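Local coordinates for protein carbohydrate binding module (Uncultured bacterium, PDB 2W3J) that probably binds uronic acid-containing sugars, as a calcium-bearing carbohydrate-binding module of family 35 with a beta-sandwich fold, at residues D19-G24 against T28-T33; A39-S44 against A119-I124; S76-L81 against D98-A103. One frame throughout, in Å; residues are numbered along the deposited sequence.

Interaction 1 (D19-G24 against T28-T33); sequences DNKHAG and TGFIDT. With CA (calcium ion), chain B; CA (calcium ion), chain C.
D19 and F30 form an antiparallel hydrogen-bonded pair between strands 17-19 and 30-32, a small ribbon beside the main beta-sandwich with a calcium ion at each end of segment 28-33. Each backbone satisfies the other: D19 N donates to F30 O (2.9 Å) and F30 N to D19 O (2.9 Å). D19 O also lies over one face of the F30 ring, 3.4 Å above its plane, because a chi1 of 49° brings F30 CG between its own N and carbonyl carbon. H22 N approaches that ring at its edge, in plane. The flat, apolar phenyl suits this place, filling the curve of 19-22 and meeting W92 edge-to-face. G29 adopts backbone angles that call for glycine, and its carbonyl O binds one calcium ion, with E5, E6, T26 and D122 completing the site. D32 divides its carboxylate between two tasks. A water donates to both D32 OD2 and D19 OD2, like-charged atoms 4.6 Å apart. In one of two modelled K21 conformers, hence doubtfully, D32 OD2 has a long salt bridge to K21 NZ (3.9 Å), bridged by another water. The other oxygen, D32 OD1, binds the second calcium ion at 2.4 Å, and T33 O joins it at 2.5 Å.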
loop_
_atom_site.group_PDB
_atom_site.type_symbol
_atom_site.label_atom_id
_atom_site.label_comp_id
_atom_site.label_asym_id
_atom_site.label_seq_id
_atom_site.Cartn_x
_atom_site.Cartn_y
_atom_site.Cartn_z
ATOM N N ASP A 19 -5.934 6.711 10.640
ATOM C CA ASP A 19 -5.847 6.682 12.106
ATOM C C ASP A 19 -4.407 6.733 12.557
ATOM O O ASP A 19 -3.488 6.653 11.746
ATOM C CB ASP A 19 -6.545 5.458 12.673
ATOM C CG ASP A 19 -6.972 5.654 14.156
ATOM O OD1 ASP A 19 -6.497 6.597 14.850
ATOM O OD2 ASP A 19 -7.748 4.827 14.611
ATOM N N ASN A 20 -4.187 6.906 13.863
ATOM C CA ASN A 20 -2.837 6.992 14.370
ATOM C C ASN A 20 -2.734 6.230 15.709
ATOM O O ASN A 20 -1.753 6.439 16.462
ATOM C CB ASN A 20 -2.389 8.448 14.570
ATOM C CG ASN A 20 -3.345 9.229 15.461
ATOM O OD1 ASN A 20 -4.186 8.625 16.139
ATOM N ND2 ASN A 20 -3.262 10.571 15.440
ATOM N N LYS A 21 -3.689 5.337 15.955
ATOM C CA LYS A 21 -3.834 4.769 17.313
ATOM C C LYS A 21 -2.674 3.866 17.736
ATOM O O LYS A 21 -2.299 3.847 18.920
ATOM C CB LYS A 21 -5.202 4.122 17.543
ATOM C CG LYS A 21 -5.403 2.773 16.930
ATOM C CD LYS A 21 -6.777 2.209 17.274
ATOM C CE LYS A 21 -7.219 1.254 16.181
ATOM N NZ LYS A 21 -8.661 0.953 16.205
ATOM N N HIS A 22 -2.069 3.149 16.792
ATOM C CA HIS A 22 -0.853 2.393 17.119
ATOM C C HIS A 22 0.383 3.202 16.769
ATOM O O HIS A 22 0.616 3.530 15.600
ATOM C CB HIS A 22 -0.819 1.038 16.381
ATOM C CG HIS A 22 -2.060 0.228 16.538
ATOM N ND1 HIS A 22 -2.360 -0.451 17.701
ATOM C CD2 HIS A 22 -3.074 -0.036 15.675
ATOM C CE1 HIS A 22 -3.516 -1.080 17.559
ATOM N NE2 HIS A 22 -3.968 -0.846 16.334
ATOM N N ALA A 23 1.211 3.521 17.766
ATOM C CA ALA A 23 2.438 4.280 17.533
ATOM C C ALA A 23 3.419 3.570 16.609
ATOM O O ALA A 23 3.374 2.326 16.474
ATOM C CB ALA A 23 3.103 4.654 18.868
ATOM N N GLY A 24 4.287 4.338 15.958
ATOM C CA GLY A 24 5.333 3.730 15.142
ATOM C C GLY A 24 5.163 3.938 13.652
ATOM O O GLY A 24 6.046 3.568 12.866
ATOM N N THR A 28 1.523 11.042 9.050
ATOM C CA THR A 28 0.484 11.415 10.022
ATOM C C THR A 28 -0.195 10.207 10.679
ATOM O O THR A 28 -0.934 10.345 11.670
ATOM C CB THR A 28 -0.675 12.267 9.340
ATOM O OG1 THR A 28 -1.454 11.438 8.438
ATOM C CG2 THR A 28 -0.138 13.420 8.597
ATOM N N GLY A 29 -0.008 9.018 10.104
ATOM C CA GLY A 29 -0.835 7.904 10.570
ATOM C C GLY A 29 -0.792 6.779 9.577
ATOM O O GLY A 29 0.224 6.577 8.930
ATOM N N PHE A 30 -1.893 6.063 9.447
ATOM C CA PHE A 30 -1.917 4.913 8.547
ATOM C C PHE A 30 -3.357 4.699 8.156
ATOM O O PHE A 30 -4.267 5.320 8.738
ATOM C CB PHE A 30 -1.407 3.653 9.275
ATOM C CG PHE A 30 -2.040 3.419 10.625
ATOM C CD1 PHE A 30 -3.245 2.721 10.745
ATOM C CD2 PHE A 30 -1.421 3.892 11.783
ATOM C CE1 PHE A 30 -3.853 2.496 11.995
ATOM C CE2 PHE A 30 -2.020 3.631 13.047
ATOM C CZ PHE A 30 -3.228 2.942 13.135
ATOM N N ILE A 31 -3.569 3.835 7.159
ATOM C CA ILE A 31 -4.923 3.485 6.734
ATOM C C ILE A 31 -5.464 2.296 7.541
ATOM O O ILE A 31 -4.819 1.279 7.658
ATOM C CB ILE A 31 -4.957 3.118 5.244
ATOM C CG1 ILE A 31 -4.463 4.304 4.388
ATOM C CG2 ILE A 31 -6.364 2.672 4.827
ATOM C CD1 ILE A 31 -5.119 5.647 4.687
ATOM N N ASP A 32 -6.653 2.456 8.096
ATOM C CA ASP A 32 -7.314 1.356 8.812
ATOM C C ASP A 32 -8.603 1.083 8.054
ATOM O O ASP A 32 -9.572 1.840 8.150
ATOM C CB ASP A 32 -7.582 1.802 10.262
ATOM C CG ASP A 32 -8.131 0.711 11.141
ATOM O OD1 ASP A 32 -8.726 -0.248 10.628
ATOM O OD2 ASP A 32 -7.992 0.840 12.383
ATOM N N THR A 33 -8.603 0.051 7.210
ATOM C CA THR A 33 -9.782 -0.166 6.379
ATOM C C THR A 33 -10.895 -0.803 7.191
ATOM O O THR A 33 -10.641 -1.396 8.251
ATOM C CB THR A 33 -9.486 -1.174 5.235
ATOM O OG1 THR A 33 -8.936 -2.359 5.804
ATOM C CG2 THR A 33 -8.457 -0.618 4.263
HETATM CA CA CA B . -8.831 -2.360 9.605
HETATM CA CA CA C . 1.970 6.602 7.308
HETATM O O HOH W 1 -9.544 3.346 13.655
HETATM O O HOH W 2 -9.258 -1.121 14.034
HETATM O O HOH W 3 -6.797 -2.061 8.326
HETATM O O HOH W 4 -9.161 -4.191 8.066
HETATM O O HOH W 5 -10.458 -3.115 11.137
HETATM O O HOH W 6 -7.090 -2.955 11.355
#

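Interaction 2 (A39-S44 against A119-I124); sequences ASIVWS and ANIDSI. With CA (calcium ion), chain C.
The hydrophobic core of the beta-sandwich is built here from one strand of each sheet, 40-47 and 120-126. The short segments 40-44 and 120-124 run 15° from parallel with their axes 10.0 Å apart, so the strands meet through side chains alone. On one side I41 and W43, two residues apart, point inward; on the other the inward residues are I121 and I124, three apart. The classic beta bulge at D122 and S123, which both face R58, accounts for that extra residue. I124 lays CG2 over the pyrrole ring of W43, 3.6 Å from the centroid and 16° off the normal, a CH-pi contact. The methyl reaches the ring because I124 CG2 sits between its own N and carbonyl carbon while CG1 is anti to N (chi1 -172°). I41 CG2 lies 3.4 Å above the opposite face, toward the rim, so the indole is held between two methyls. I121 CG2 comes to the indole edge, 4.2 Å from W43 CZ2. I121 CG1 presses tightly on I41 CD1 (3.5 Å). Branched aliphatics suit this core by offering separate methyls to face and edge. Outward, D122 binds calcium through both its O and its OD1, at 2.4 Å each, while OD2 forms a salt bridge with R58. Strand 40-47 is flanked by strands 11-14 and 104-112, with W43 touching I108 of the latter; across the core, I121 and I124 both lean on I57 of strand 51-60.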
loop_
_atom_site.group_PDB
_atom_site.type_symbol
_atom_site.label_atom_id
_atom_site.label_comp_id
_atom_site.label_asym_id
_atom_site.label_seq_id
_atom_site.Cartn_x
_atom_site.Cartn_y
_atom_site.Cartn_z
ATOM N N ALA A 39 -11.879 -4.145 0.324
ATOM C CA ALA A 39 -11.391 -2.889 0.907
ATOM C C ALA A 39 -10.048 -2.556 0.210
ATOM O O ALA A 39 -9.194 -3.423 0.065
ATOM C CB ALA A 39 -11.178 -3.034 2.399
ATOM N N SER A 40 -9.895 -1.289 -0.172
ATOM C CA SER A 40 -8.771 -0.880 -1.018
ATOM C C SER A 40 -8.092 0.417 -0.643
ATOM O O SER A 40 -8.649 1.265 0.057
ATOM C CB SER A 40 -9.240 -0.730 -2.468
ATOM O OG SER A 40 -10.177 0.325 -2.611
ATOM N N ILE A 41 -6.883 0.582 -1.183
ATOM C CA ILE A 41 -6.161 1.844 -1.130
ATOM C C ILE A 41 -5.633 2.050 -2.549
ATOM O O ILE A 41 -5.239 1.070 -3.212
ATOM C CB ILE A 41 -4.974 1.743 -0.199
ATOM C CG1 ILE A 41 -5.446 1.493 1.224
ATOM C CG2 ILE A 41 -4.177 3.067 -0.268
ATOM C CD1 ILE A 41 -4.251 1.145 2.198
ATOM N N VAL A 42 -5.655 3.301 -3.011
ATOM C CA VAL A 42 -5.201 3.636 -4.370
ATOM C C VAL A 42 -4.178 4.754 -4.307
ATOM O O VAL A 42 -4.385 5.760 -3.615
ATOM C CB VAL A 42 -6.388 4.123 -5.231
ATOM C CG1 VAL A 42 -5.914 4.520 -6.635
ATOM C CG2 VAL A 42 -7.461 3.005 -5.323
ATOM N N TRP A 43 -3.096 4.584 -5.070
ATOM C CA TRP A 43 -2.039 5.583 -5.201
ATOM C C TRP A 43 -1.825 5.909 -6.683
ATOM O O TRP A 43 -2.252 5.134 -7.568
ATOM C CB TRP A 43 -0.727 5.020 -4.693
ATOM C CG TRP A 43 -0.675 4.675 -3.197
ATOM C CD1 TRP A 43 -0.350 5.526 -2.168
ATOM C CD2 TRP A 43 -0.899 3.390 -2.613
ATOM N NE1 TRP A 43 -0.338 4.818 -0.968
ATOM C CE2 TRP A 43 -0.667 3.513 -1.220
ATOM C CE3 TRP A 43 -1.229 2.131 -3.137
ATOM C CZ2 TRP A 43 -0.780 2.436 -0.347
ATOM C CZ3 TRP A 43 -1.345 1.050 -2.256
ATOM C CH2 TRP A 43 -1.131 1.218 -0.873
ATOM N N SER A 44 -1.167 7.043 -6.945
ATOM C CA SER A 44 -0.855 7.444 -8.341
ATOM C C SER A 44 0.593 7.920 -8.359
ATOM O O SER A 44 0.987 8.744 -7.525
ATOM C CB SER A 44 -1.768 8.594 -8.771
ATOM O OG SER A 44 -1.530 9.014 -10.135
ATOM N N ALA A 119 -4.436 -5.172 6.247
ATOM C CA ALA A 119 -3.591 -4.772 7.376
ATOM C C ALA A 119 -3.607 -3.240 7.439
ATOM O O ALA A 119 -4.010 -2.558 6.486
ATOM C CB ALA A 119 -2.173 -5.262 7.172
ATOM N N ASN A 120 -3.175 -2.686 8.563
ATOM C CA ASN A 120 -3.079 -1.225 8.657
ATOM C C ASN A 120 -1.896 -0.822 7.797
ATOM O O ASN A 120 -0.789 -1.266 8.034
ATOM C CB ASN A 120 -2.844 -0.805 10.113
ATOM C CG ASN A 120 -4.061 -1.056 10.976
ATOM O OD1 ASN A 120 -5.192 -1.148 10.472
ATOM N ND2 ASN A 120 -3.854 -1.090 12.300
ATOM N N ILE A 121 -2.132 0.041 6.815
ATOM C CA ILE A 121 -1.058 0.339 5.832
ATOM C C ILE A 121 -0.429 1.699 6.128
ATOM O O ILE A 121 -1.109 2.732 6.063
ATOM C CB ILE A 121 -1.590 0.338 4.408
ATOM C CG1 ILE A 121 -2.314 -0.997 4.101
ATOM C CG2 ILE A 121 -0.400 0.623 3.407
ATOM C CD1 ILE A 121 -1.396 -2.220 4.289
ATOM N N ASP A 122 0.842 1.677 6.515
ATOM C CA ASP A 122 1.561 2.906 6.905
ATOM C C ASP A 122 1.989 3.690 5.655
ATOM O O ASP A 122 1.857 4.913 5.583
ATOM C CB ASP A 122 2.797 2.514 7.713
ATOM C CG ASP A 122 3.612 3.710 8.125
ATOM O OD1 ASP A 122 2.985 4.764 8.428
ATOM O OD2 ASP A 122 4.848 3.567 8.159
ATOM N N SER A 123 2.530 2.974 4.688
ATOM C CA SER A 123 3.095 3.643 3.516
ATOM C C SER A 123 3.426 2.614 2.452
ATOM O O SER A 123 3.500 1.404 2.714
ATOM C CB SER A 123 4.412 4.338 3.928
ATOM O OG SER A 123 5.359 3.372 4.450
ATOM N N ILE A 124 3.642 3.106 1.243
ATOM C CA ILE A 124 4.278 2.303 0.213
ATOM C C ILE A 124 5.488 3.093 -0.323
ATOM O O ILE A 124 5.400 4.298 -0.508
ATOM C CB ILE A 124 3.305 1.842 -0.911
ATOM C CG1 ILE A 124 4.013 0.848 -1.826
ATOM C CG2 ILE A 124 2.689 2.989 -1.743
ATOM C CD1 ILE A 124 3.050 0.260 -2.839
HETATM CA CA CA C . 1.970 6.602 7.308
#

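Interaction 3 (S76-L81 against D98-A103); sequences SQIKTL and DIPLKA
D98 offers two different oxygens: carboxylate OD1 is hydrogen-bonded to T54 OG1 on the neighbouring strand 51-60, whereas the backbone O lies 3.7 Å from I78 CG2, a plain van der Waals approach. This is a surface contact at the rim of the beta-sandwich, where strand 76-81 of the larger sheet draws close to 93-101, an outermost strand of the four-stranded sheet. The nearest alpha carbons, those of I78 and I99, are 7.1 Å apart, so the two strands are not paired through their backbones, and the I78 side chain spans the gap to the D98 carbonyl and the P100 ring. With CG1 anti to the carbonyl carbon (chi1 -58°), its two branches part: CG2 goes to the D98 carbonyl, and CD1 goes to the proline ring. A classic beta bulge, in which I78 and K79 both face V71, occurs just where I78 turns toward the other strand. Proline suits P100's place: it offers a rigid apolar ring to the isoleucine, while the backbone pairing of strand 93-101 with 51-60 is made by its neighbours I99 and L101. The end of I78 meets the CG-CD side of the P100 ring, I78 CD1 lying 3.8 Å from P100 CG and 3.9 Å from P100 CD.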
loop_
_atom_site.group_PDB
_atom_site.type_symbol
_atom_site.label_atom_id
_atom_site.label_comp_id
_atom_site.label_asym_id
_atom_site.label_seq_id
_atom_site.Cartn_x
_atom_site.Cartn_y
_atom_site.Cartn_z
ATOM N N SER A 76 -4.252 -4.097 -13.555
ATOM C CA SER A 76 -3.891 -5.507 -13.696
ATOM C C SER A 76 -3.428 -6.128 -12.376
ATOM O O SER A 76 -2.564 -5.559 -11.682
ATOM C CB SER A 76 -2.779 -5.673 -14.738
ATOM O OG SER A 76 -2.088 -6.897 -14.560
ATOM N N GLN A 77 -3.962 -7.304 -12.032
ATOM C CA GLN A 77 -3.513 -8.003 -10.816
ATOM C C GLN A 77 -2.106 -8.531 -10.942
ATOM O O GLN A 77 -1.787 -9.320 -11.844
ATOM C CB GLN A 77 -4.433 -9.173 -10.457
ATOM C CG GLN A 77 -5.850 -8.760 -10.243
ATOM C CD GLN A 77 -6.708 -9.985 -9.920
ATOM O OE1 GLN A 77 -6.288 -10.874 -9.159
ATOM N NE2 GLN A 77 -7.884 -10.037 -10.496
ATOM N N ILE A 78 -1.239 -8.105 -10.038
ATOM C CA ILE A 78 0.159 -8.470 -10.137
ATOM C C ILE A 78 0.518 -9.623 -9.230
ATOM O O ILE A 78 1.160 -10.590 -9.652
ATOM C CB ILE A 78 1.096 -7.253 -9.834
ATOM C CG1 ILE A 78 0.812 -6.090 -10.791
ATOM C CG2 ILE A 78 2.562 -7.666 -9.858
ATOM C CD1 ILE A 78 0.852 -6.485 -12.272
ATOM N N LYS A 79 0.133 -9.547 -7.963
ATOM C CA LYS A 79 0.507 -10.574 -7.007
ATOM C C LYS A 79 -0.339 -10.457 -5.746
ATOM O O LYS A 79 -0.763 -9.360 -5.380
ATOM C CB LYS A 79 1.980 -10.446 -6.617
ATOM C CG LYS A 79 2.444 -11.613 -5.771
ATOM C CD LYS A 79 3.902 -11.557 -5.457
ATOM C CE LYS A 79 4.258 -12.674 -4.502
ATOM N NZ LYS A 79 5.713 -12.683 -4.193
ATOM N N THR A 80 -0.568 -11.584 -5.084
ATOM C CA THR A 80 -1.284 -11.577 -3.807
ATOM C C THR A 80 -0.262 -11.734 -2.732
ATOM O O THR A 80 0.584 -12.614 -2.822
ATOM C CB THR A 80 -2.312 -12.713 -3.709
ATOM O OG1 THR A 80 -3.296 -12.494 -4.714
ATOM C CG2 THR A 80 -3.002 -12.674 -2.326
ATOM N N LEU A 81 -0.301 -10.837 -1.739
ATOM C CA LEU A 81 0.632 -10.837 -0.636
ATOM C C LEU A 81 -0.120 -11.285 0.613
ATOM O O LEU A 81 -1.313 -11.051 0.728
ATOM C CB LEU A 81 1.199 -9.423 -0.397
ATOM C CG LEU A 81 1.962 -8.782 -1.568
ATOM C CD1 LEU A 81 2.514 -7.392 -1.190
ATOM C CD2 LEU A 81 3.066 -9.707 -1.977
ATOM N N ASP A 98 7.627 -6.784 -6.519
ATOM C CA ASP A 98 8.055 -6.201 -7.785
ATOM C C ASP A 98 6.862 -5.826 -8.645
ATOM O O ASP A 98 5.919 -6.622 -8.829
ATOM C CB ASP A 98 8.990 -7.152 -8.523
ATOM C CG ASP A 98 10.358 -7.267 -7.838
ATOM O OD1 ASP A 98 10.691 -6.395 -7.002
ATOM O OD2 ASP A 98 11.096 -8.241 -8.122
ATOM N N ILE A 99 6.884 -4.618 -9.177
ATOM C CA ILE A 99 5.770 -4.154 -9.976
ATOM C C ILE A 99 6.226 -3.559 -11.323
ATOM O O ILE A 99 7.198 -2.786 -11.377
ATOM C CB ILE A 99 4.916 -3.128 -9.198
ATOM C CG1 ILE A 99 5.752 -1.914 -8.776
ATOM C CG2 ILE A 99 4.318 -3.766 -7.941
ATOM C CD1 ILE A 99 4.893 -0.743 -8.214
ATOM N N PRO A 100 5.522 -3.916 -12.408
ATOM C CA PRO A 100 5.817 -3.341 -13.714
ATOM C C PRO A 100 5.194 -1.969 -13.837
ATOM O O PRO A 100 3.986 -1.813 -13.689
ATOM C CB PRO A 100 5.155 -4.331 -14.695
ATOM C CG PRO A 100 3.956 -4.895 -13.901
ATOM C CD PRO A 100 4.470 -4.963 -12.463
ATOM N N LEU A 101 6.019 -0.963 -14.109
ATOM C CA LEU A 101 5.526 0.374 -14.320
ATOM C C LEU A 101 5.790 0.828 -15.743
ATOM O O LEU A 101 6.784 0.431 -16.365
ATOM C CB LEU A 101 6.196 1.360 -13.354
ATOM C CG LEU A 101 5.949 1.067 -11.870
ATOM C CD1 LEU A 101 6.714 2.078 -11.013
ATOM C CD2 LEU A 101 4.420 1.151 -11.605
ATOM N N LYS A 102 4.908 1.661 -16.246
ATOM C CA LYS A 102 5.034 2.248 -17.571
ATOM C C LYS A 102 5.609 3.648 -17.437
ATOM O O LYS A 102 5.513 4.265 -16.363
ATOM C CB LYS A 102 3.653 2.347 -18.225
ATOM C CG LYS A 102 2.898 1.028 -18.365
ATOM C CD LYS A 102 1.837 1.116 -19.469
ATOM C CE LYS A 102 0.430 1.408 -18.966
ATOM N NZ LYS A 102 -0.401 0.167 -18.829
ATOM N N ALA A 103 6.185 4.179 -18.517
ATOM C CA ALA A 103 6.575 5.574 -18.477
ATOM C C ALA A 103 5.338 6.453 -18.344
ATOM O O ALA A 103 4.332 6.208 -18.990
ATOM C CB ALA A 103 7.396 5.951 -19.760
#

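From the N terminus, interaction 1 comes first and closes a short loop, only three residues separating its segments. The chain then enters strand 40-47, where interaction 2 opens; it closes at 119-124, after 74 intervening residues, joining the two sheets through the core. Interaction 3 is nested within that long loop and joins the sheets at the surface, its centre about 14 Å from that of interaction 2. Interactions 1 and 2 are in series but touch: I31 N lies 2.9 Å from I121 O, a probable hydrogen bond, and G29 and D122 share one calcium ion. Interactions 1 and 3, about 25 Å apart between centres, lie on opposite sides of the module's centre.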